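Local coordinates for protein putative ribose 5-phosphate isomerase (Leishmania infantum, PDB 6FXW) that probably interconverts ribose 5-phosphate and ribulose 5-phosphate, as a type B isomerase of the LacAB/RpiB family working in the pentose phosphate pathway, at residues 8-13 / 69-74; 88-93 / 110-115. All blocks are in the same frame, centred on the assembly; numbering follows the deposited sequence. Where two conformers were deposited one is given.

Contact 1: residues 8-13 / 69-74; sequences VALGCD and ILVCGT
Leu10 lies beside Ile69 where strands 8-12 and 69-72 pair, inner neighbours in the parallel sheet of an alpha/beta/alpha fold; strand 33-38 flanks 8-12 on its other side, and helices 20-29 and 49-61 pack on the strands. In Leu10, chi1 169° lays CG along the strand, and chi2 70° swings CD1 across to Ile69. CB and CG make no close approach across the pair; CD1 does the touching, 3.7 Å from Ile69 CG2 and 3.9 Å from Val71 CG2, and it also rests against Ile69 O. The backbones are stitched in the staggered parallel manner: Ile69 N donates to Ala9 O (2.8 Å), Ile69 O receives Gly11 N (2.9 Å), and two like bonds follow. Gly11 keeps the other face low, and Leu70 CD2 comes over it, 3.9 Å from Gly11 CA. Asp13 lays its carboxylate against Cys72 CB. Asp13 OD1 takes the N-H of Ala15, while OD2 accepts from a water, 2.6 Å away, that in turn accepts from Gly73 N. The chemistry thus changes from aliphatic to polar at the C-terminal ends of the two strands, where a sulfate, probably from the crystallisation liquor, lies about 6 Å from the Asp13 side chain and may mark a pocket for anions.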
ATOM      1  N   VAL A   8     -15.928   7.947 -19.712  1.00 12.27           N
ATOM      2  CA  VAL A   8     -14.555   7.653 -19.211  1.00 12.25           C
ATOM      3  C   VAL A   8     -13.648   7.392 -20.406  1.00 12.50           C
ATOM      4  O   VAL A   8     -13.902   6.472 -21.239  1.00 14.50           O
ATOM      5  CB  VAL A   8     -14.585   6.461 -18.257  1.00 12.84           C
ATOM      6  CG1 VAL A   8     -13.117   6.153 -17.842  1.00 14.02           C
ATOM      7  CG2 VAL A   8     -15.519   6.704 -17.066  1.00 12.47           C
ATOM      8  N   ALA A   9     -12.537   8.090 -20.484  1.00 12.20           N
ATOM      9  CA  ALA A   9     -11.463   7.779 -21.388  1.00 12.31           C
ATOM     10  C   ALA A   9     -10.352   7.023 -20.625  1.00 13.84           C
ATOM     11  O   ALA A   9      -9.834   7.551 -19.651  1.00 13.30           O
ATOM     12  CB  ALA A   9     -10.886   9.059 -21.990  1.00 12.91           C
ATOM     13  N   LEU A  10     -10.015   5.868 -21.134  1.00 12.69           N
ATOM     14  CA  LEU A  10      -9.009   4.989 -20.512  1.00 12.79           C
ATOM     15  C   LEU A  10      -7.807   4.970 -21.422  1.00 12.24           C
ATOM     16  O   LEU A  10      -7.918   4.524 -22.589  1.00 12.46           O
ATOM     17  CB  LEU A  10      -9.538   3.559 -20.341  1.00 13.59           C
ATOM     18  CG  LEU A  10      -8.505   2.520 -19.950  1.00 16.04           C
ATOM     19  CD1 LEU A  10      -8.054   2.759 -18.521  1.00 17.66           C
ATOM     20  CD2 LEU A  10      -9.037   1.077 -20.036  1.00 19.84           C
ATOM     21  N   GLY A  11      -6.648   5.374 -20.943  1.00 11.10           N
ATOM     22  CA  GLY A  11      -5.398   5.305 -21.718  1.00 12.63           C
ATOM     23  C   GLY A  11      -4.351   4.524 -20.968  1.00 14.06           C
ATOM     24  O   GLY A  11      -4.340   4.490 -19.728  1.00 13.15           O
ATOM     25  N   CYS A  12      -3.446   3.928 -21.671  1.00 11.99           N
ATOM     26  CA  CYS A  12      -2.394   3.230 -20.992  0.50 12.16           C
ATOM     27  C   CYS A  12      -1.238   3.083 -21.949  1.00 13.33           C
ATOM     28  O   CYS A  12      -1.334   3.402 -23.135  1.00 15.27           O
ATOM     29  CB  CYS A  12      -2.865   1.860 -20.468  0.50 10.60           C
ATOM     30  SG  CYS A  12      -3.309   0.762 -21.861  0.50 10.82           S
ATOM     31  N   ASP A  13      -0.106   2.656 -21.372  1.00 12.61           N
ATOM     32  CA  ASP A  13       1.049   2.244 -22.179  1.00 12.26           C
ATOM     33  C   ASP A  13       1.043   0.711 -22.273  1.00 12.29           C
ATOM     34  O   ASP A  13       0.064   0.051 -21.883  1.00 12.68           O
ATOM     35  CB  ASP A  13       2.350   2.879 -21.718  1.00 10.62           C
ATOM     36  CG  ASP A  13       2.870   2.353 -20.364  1.00 12.01           C
ATOM     37  OD1 ASP A  13       2.255   1.439 -19.794  1.00 11.80           O
ATOM     38  OD2 ASP A  13       3.954   2.787 -19.981  1.00 12.83           O
ATOM     39  N   ILE A  69      -8.918   7.696 -16.968  1.00 10.19           N
ATOM     40  CA  ILE A  69      -8.088   6.751 -16.201  1.00 10.40           C
ATOM     41  C   ILE A  69      -6.845   6.534 -17.005  1.00 11.74           C
ATOM     42  O   ILE A  69      -6.952   6.148 -18.176  1.00 10.74           O
ATOM     43  CB  ILE A  69      -8.870   5.461 -15.960  1.00 10.49           C
ATOM     44  CG1 ILE A  69     -10.162   5.755 -15.173  1.00 10.92           C
ATOM     45  CG2 ILE A  69      -8.003   4.503 -15.205  1.00 10.64           C
ATOM     46  CD1 ILE A  69     -11.070   4.523 -14.995  1.00 12.90           C
ATOM     47  N   LEU A  70      -5.655   6.666 -16.427  1.00  9.65           N
ATOM     48  CA  LEU A  70      -4.398   6.461 -17.079  1.00  9.90           C
ATOM     49  C   LEU A  70      -3.604   5.386 -16.323  1.00 10.13           C
ATOM     50  O   LEU A  70      -3.514   5.446 -15.107  1.00 10.18           O
ATOM     51  CB  LEU A  70      -3.596   7.742 -17.157  1.00 10.86           C
ATOM     52  CG  LEU A  70      -4.137   8.786 -18.121  1.00 10.93           C
ATOM     53  CD1 LEU A  70      -3.357  10.078 -17.988  1.00 12.26           C
ATOM     54  CD2 LEU A  70      -4.032   8.260 -19.526  1.00 11.50           C
ATOM     55  N   VAL A  71      -3.086   4.424 -17.057  1.00  9.27           N
ATOM     56  CA  VAL A  71      -2.433   3.226 -16.486  1.00  9.26           C
ATOM     57  C   VAL A  71      -1.040   3.098 -17.100  1.00 11.46           C
ATOM     58  O   VAL A  71      -0.865   3.042 -18.332  1.00 11.11           O
ATOM     59  CB  VAL A  71      -3.254   1.988 -16.727  1.00 10.12           C
ATOM     60  CG1 VAL A  71      -2.689   0.859 -15.867  1.00 11.61           C
ATOM     61  CG2 VAL A  71      -4.707   2.141 -16.521  1.00 11.19           C
ATOM     62  N   CYS A  72      -0.017   3.053 -16.257  1.00 11.73           N
ATOM     63  CA  CYS A  72       1.380   2.724 -16.655  1.00 11.34           C
ATOM     64  C   CYS A  72       1.899   1.696 -15.671  1.00 10.64           C
ATOM     65  O   CYS A  72       1.120   1.154 -14.858  1.00 10.69           O
ATOM     66  CB  CYS A  72       2.298   3.909 -16.927  1.00 11.94           C
ATOM     67  SG  CYS A  72       2.643   4.910 -15.504  1.00 13.12           S
ATOM     68  N   GLY A  73       3.203   1.465 -15.650  1.00  9.84           N
ATOM     69  CA  GLY A  73       3.682   0.504 -14.699  1.00 10.75           C
ATOM     70  C   GLY A  73       3.398   0.900 -13.245  1.00 10.59           C
ATOM     71  O   GLY A  73       3.019   0.040 -12.423  1.00 10.76           O
ATOM     72  N   THR A  74       3.544   2.175 -12.899  1.00  9.68           N
ATOM     73  CA  THR A  74       3.366   2.647 -11.518  1.00 10.83           C
ATOM     74  C   THR A  74       2.282   3.687 -11.362  1.00 10.12           C
ATOM     75  O   THR A  74       1.896   4.035 -10.262  1.00 11.56           O
ATOM     76  CB  THR A  74       4.635   3.319 -11.011  1.00 11.34           C
ATOM     77  OG1 THR A  74       4.899   4.464 -11.816  1.00 11.41           O
ATOM     78  CG2 THR A  74       5.795   2.367 -11.014  1.00 11.62           C
TER
HETATM   79  O   HOH W   1       5.018   1.897 -17.743  1.00 14.64           O

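Contact 2: residues 88-93 / 110-115; sequences IRAALC and ILCIGV. With SO4 (sulfate ion), chain C.
Ile88 CG2 meets Ile110 CD1 at 3.7 Å, the two side chains crossing at the start of a tightly packed parallel pair. Ala90 CB then sits 4.0 Å from both Ile110 CB and Cys112 SG. On the other face Leu111 CD1 reaches Cys93 CB at 3.6 Å, carried there because CG is anti to the backbone N (chi1 164°). Four backbone bonds bind the strands. Ala91 N to Ile110 O is short and nearly straight (171° at the hydrogen), whereas Cys112 N approaches Ala91 O from above the carbonyl plane. The more open, polar side is Arg89, in little contact with strand 110-114 but firmly held. Its chain bends at chi3 (-60°), and NH1 and NH2 bind O4 and O1 of a sulfate, probably from the crystallisation liquor, each at 2.9 Å; Asn106 O and Asn107 O hold NE and NH2 respectively, and His109 NE2 shares the anion. A water bridges Cys93 O and Gly114 N. The pair closes the beta-alpha-beta unit through helix 96-104: helix 76-83 packs on Ala90 and Cys112, helix 49-61 on Ile88 and Ile110, helix 120-131 on Leu111, and Ile76 of a second subunit on Ala91, while strand 67-72, bonded to Leu111 and Ile113, flanks 110-114 across from 90-92.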
ATOM      1  N   ILE A  88      -6.191  20.292 -16.328  1.00 13.19           N
ATOM      2  CA  ILE A  88      -6.303  18.916 -15.839  1.00 12.86           C
ATOM      3  C   ILE A  88      -5.655  18.757 -14.508  1.00 12.05           C
ATOM      4  O   ILE A  88      -4.540  19.253 -14.270  1.00 14.68           O
ATOM      5  CB  ILE A  88      -5.590  17.970 -16.806  1.00 13.42           C
ATOM      6  CG1 ILE A  88      -6.257  17.921 -18.184  1.00 13.90           C
ATOM      7  CG2 ILE A  88      -5.387  16.501 -16.290  1.00 13.40           C
ATOM      8  CD1 ILE A  88      -7.625  17.323 -18.182  1.00 13.51           C
ATOM      9  N   ARG A  89      -6.334  18.061 -13.616  1.00 10.19           N
ATOM     10  CA  ARG A  89      -5.756  17.604 -12.342  1.00 10.99           C
ATOM     11  C   ARG A  89      -5.800  16.076 -12.407  1.00 10.10           C
ATOM     12  O   ARG A  89      -6.877  15.442 -12.506  1.00 10.87           O
ATOM     13  CB  ARG A  89      -6.577  18.084 -11.181  1.00 10.86           C
ATOM     14  CG  ARG A  89      -6.519  19.629 -10.978  1.00 12.33           C
ATOM     15  CD  ARG A  89      -7.316  20.142  -9.759  1.00 12.56           C
ATOM     16  NE  ARG A  89      -8.714  19.835  -9.827  1.00 12.61           N
ATOM     17  CZ  ARG A  89      -9.598  20.559 -10.554  1.00 12.85           C
ATOM     18  NH1 ARG A  89      -9.170  21.653 -11.244  1.00 13.58           N
ATOM     19  NH2 ARG A  89     -10.857  20.183 -10.618  1.00 13.76           N
ATOM     20  N   ALA A  90      -4.641  15.476 -12.240  1.00  9.82           N
ATOM     21  CA  ALA A  90      -4.405  14.008 -12.384  1.00  9.06           C
ATOM     22  C   ALA A  90      -3.881  13.488 -11.071  1.00  9.56           C
ATOM     23  O   ALA A  90      -2.880  13.976 -10.531  1.00 10.37           O
ATOM     24  CB  ALA A  90      -3.515  13.696 -13.514  1.00  8.73           C
ATOM     25  N   ALA A  91      -4.542  12.464 -10.534  1.00  9.48           N
ATOM     26  CA  ALA A  91      -4.214  11.923  -9.211  1.00 10.07           C
ATOM     27  C   ALA A  91      -3.718  10.512  -9.253  1.00 10.23           C
ATOM     28  O   ALA A  91      -4.467   9.577  -9.678  1.00  9.93           O
ATOM     29  CB  ALA A  91      -5.439  11.941  -8.323  1.00 10.29           C
ATOM     30  N   LEU A  92      -2.525  10.277  -8.782  1.00 10.85           N
ATOM     31  CA  LEU A  92      -2.049   8.909  -8.593  0.50 11.26           C
ATOM     32  C   LEU A  92      -2.706   8.299  -7.344  1.00 11.77           C
ATOM     33  O   LEU A  92      -2.558   8.841  -6.248  1.00 11.98           O
ATOM     34  CB  LEU A  92      -0.526   8.888  -8.519  0.50 11.09           C
ATOM     35  CG  LEU A  92       0.125   7.504  -8.548  0.50 11.70           C
ATOM     36  CD1 LEU A  92       1.611   7.562  -8.779  0.50 11.42           C
ATOM     37  CD2 LEU A  92      -0.037   6.926  -7.086  0.50 10.96           C
ATOM     38  N   CYS A  93      -3.428   7.223  -7.520  1.00 10.52           N
ATOM     39  CA  CYS A  93      -4.108   6.537  -6.437  1.00 10.25           C
ATOM     40  C   CYS A  93      -3.732   5.079  -6.413  1.00 10.61           C
ATOM     41  O   CYS A  93      -3.449   4.447  -7.453  1.00 10.76           O
ATOM     42  CB  CYS A  93      -5.615   6.630  -6.537  1.00 10.63           C
ATOM     43  SG  CYS A  93      -6.239   8.325  -6.644  1.00 11.44           S
ATOM     44  N   ILE A 110      -8.575  13.009 -13.587  1.00  9.70           N
ATOM     45  CA  ILE A 110      -7.908  11.773 -14.094  1.00  9.96           C
ATOM     46  C   ILE A 110      -7.381  10.985 -12.923  1.00  9.91           C
ATOM     47  O   ILE A 110      -6.757  11.564 -12.015  1.00 11.39           O
ATOM     48  CB  ILE A 110      -6.796  12.087 -15.110  1.00 10.59           C
ATOM     49  CG1 ILE A 110      -7.384  12.807 -16.380  1.00 10.43           C
ATOM     50  CG2 ILE A 110      -6.061  10.792 -15.511  1.00 11.57           C
ATOM     51  CD1 ILE A 110      -6.385  13.122 -17.418  1.00 10.36           C
ATOM     52  N   LEU A 111      -7.671   9.712 -12.948  1.00 10.13           N
ATOM     53  CA  LEU A 111      -7.156   8.722 -12.025  1.00  8.50           C
ATOM     54  C   LEU A 111      -5.920   8.130 -12.700  1.00 10.31           C
ATOM     55  O   LEU A 111      -6.030   7.579 -13.821  1.00 11.14           O
ATOM     56  CB  LEU A 111      -8.180   7.677 -11.811  1.00  9.13           C
ATOM     57  CG  LEU A 111      -7.750   6.344 -11.184  1.00  8.71           C
ATOM     58  CD1 LEU A 111      -7.204   6.579  -9.741  1.00 10.13           C
ATOM     59  CD2 LEU A 111      -8.907   5.369 -11.246  1.00 10.64           C
ATOM     60  N   CYS A 112      -4.768   8.077 -12.002  1.00  9.30           N
ATOM     61  CA  CYS A 112      -3.558   7.438 -12.493  1.00  9.67           C
ATOM     62  C   CYS A 112      -3.235   6.237 -11.601  1.00 10.06           C
ATOM     63  O   CYS A 112      -3.242   6.368 -10.400  1.00 11.58           O
ATOM     64  CB  CYS A 112      -2.423   8.407 -12.482  1.00 10.73           C
ATOM     65  SG  CYS A 112      -2.674   9.823 -13.574  1.00 12.60           S
ATOM     66  N   ILE A 113      -3.084   5.096 -12.213  1.00  9.25           N
ATOM     67  CA  ILE A 113      -2.816   3.841 -11.493  1.00 10.38           C
ATOM     68  C   ILE A 113      -1.626   3.083 -12.121  1.00 10.86           C
ATOM     69  O   ILE A 113      -1.314   3.207 -13.363  1.00 10.69           O
ATOM     70  CB  ILE A 113      -4.019   2.936 -11.428  1.00 11.21           C
ATOM     71  CG1 ILE A 113      -4.553   2.685 -12.814  1.00 13.29           C
ATOM     72  CG2 ILE A 113      -5.066   3.594 -10.551  1.00 14.32           C
ATOM     73  CD1 ILE A 113      -5.749   1.654 -12.796  1.00 14.95           C
ATOM     74  N   GLY A 114      -0.999   2.178 -11.342  1.00  9.66           N
ATOM     75  CA  GLY A 114       0.059   1.325 -11.796  1.00  9.69           C
ATOM     76  C   GLY A 114      -0.326  -0.104 -11.808  1.00 10.44           C
ATOM     77  O   GLY A 114      -0.805  -0.617 -10.774  1.00 12.02           O
ATOM     78  N   VAL A 115      -0.192  -0.751 -12.931  1.00 10.53           N
ATOM     79  CA  VAL A 115      -0.538  -2.159 -13.035  1.00 11.71           C
ATOM     80  C   VAL A 115       0.596  -3.066 -12.573  1.00 10.97           C
ATOM     81  O   VAL A 115       0.343  -4.259 -12.265  1.00 13.31           O
ATOM     82  CB  VAL A 115      -0.896  -2.406 -14.494  1.00 16.28           C
ATOM     83  CG1 VAL A 115       0.246  -2.275 -15.442  1.00 15.28           C
ATOM     84  CG2 VAL A 115      -1.635  -3.685 -14.718  1.00 22.11           C
TER
HETATM   85  S   SO4 C 202     -12.475  22.256 -13.271  1.00 30.84           S
HETATM   86  O1  SO4 C 202     -13.004  21.340 -12.206  1.00 30.22           O
HETATM   87  O2  SO4 C 202     -12.510  21.504 -14.602  1.00 28.29           O
HETATM   88  O3  SO4 C 202     -13.402  23.445 -13.321  1.00 34.35           O
HETATM   89  O4  SO4 C 202     -11.130  22.843 -13.006  1.00 30.27           O
HETATM   90  O   HOH W   2      -1.833   2.385  -8.474  1.00 10.81           O

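Contacts 1 and 2 are parallel strand pairs of one Rossmann-like sheet, joined where strand 67-72 lies next to strand 110-114: Leu70 N probably bonds to Leu111 O (2.8 Å) and Leu70 O to Ile113 N. Their centres are about 8 Å apart, and both are buried. They differ in place. Contact 1 is interior to the sheet, with strand 33-38 beyond 6-12, whereas contact 2 includes 90-92, one of the two edge strands within this chain, where a second subunit packs. Polar groups gather at opposite ends too: an aspartate follows strand 8-12 in contact 1, while the arginine of contact 2 precedes its strand and binds a sulfate.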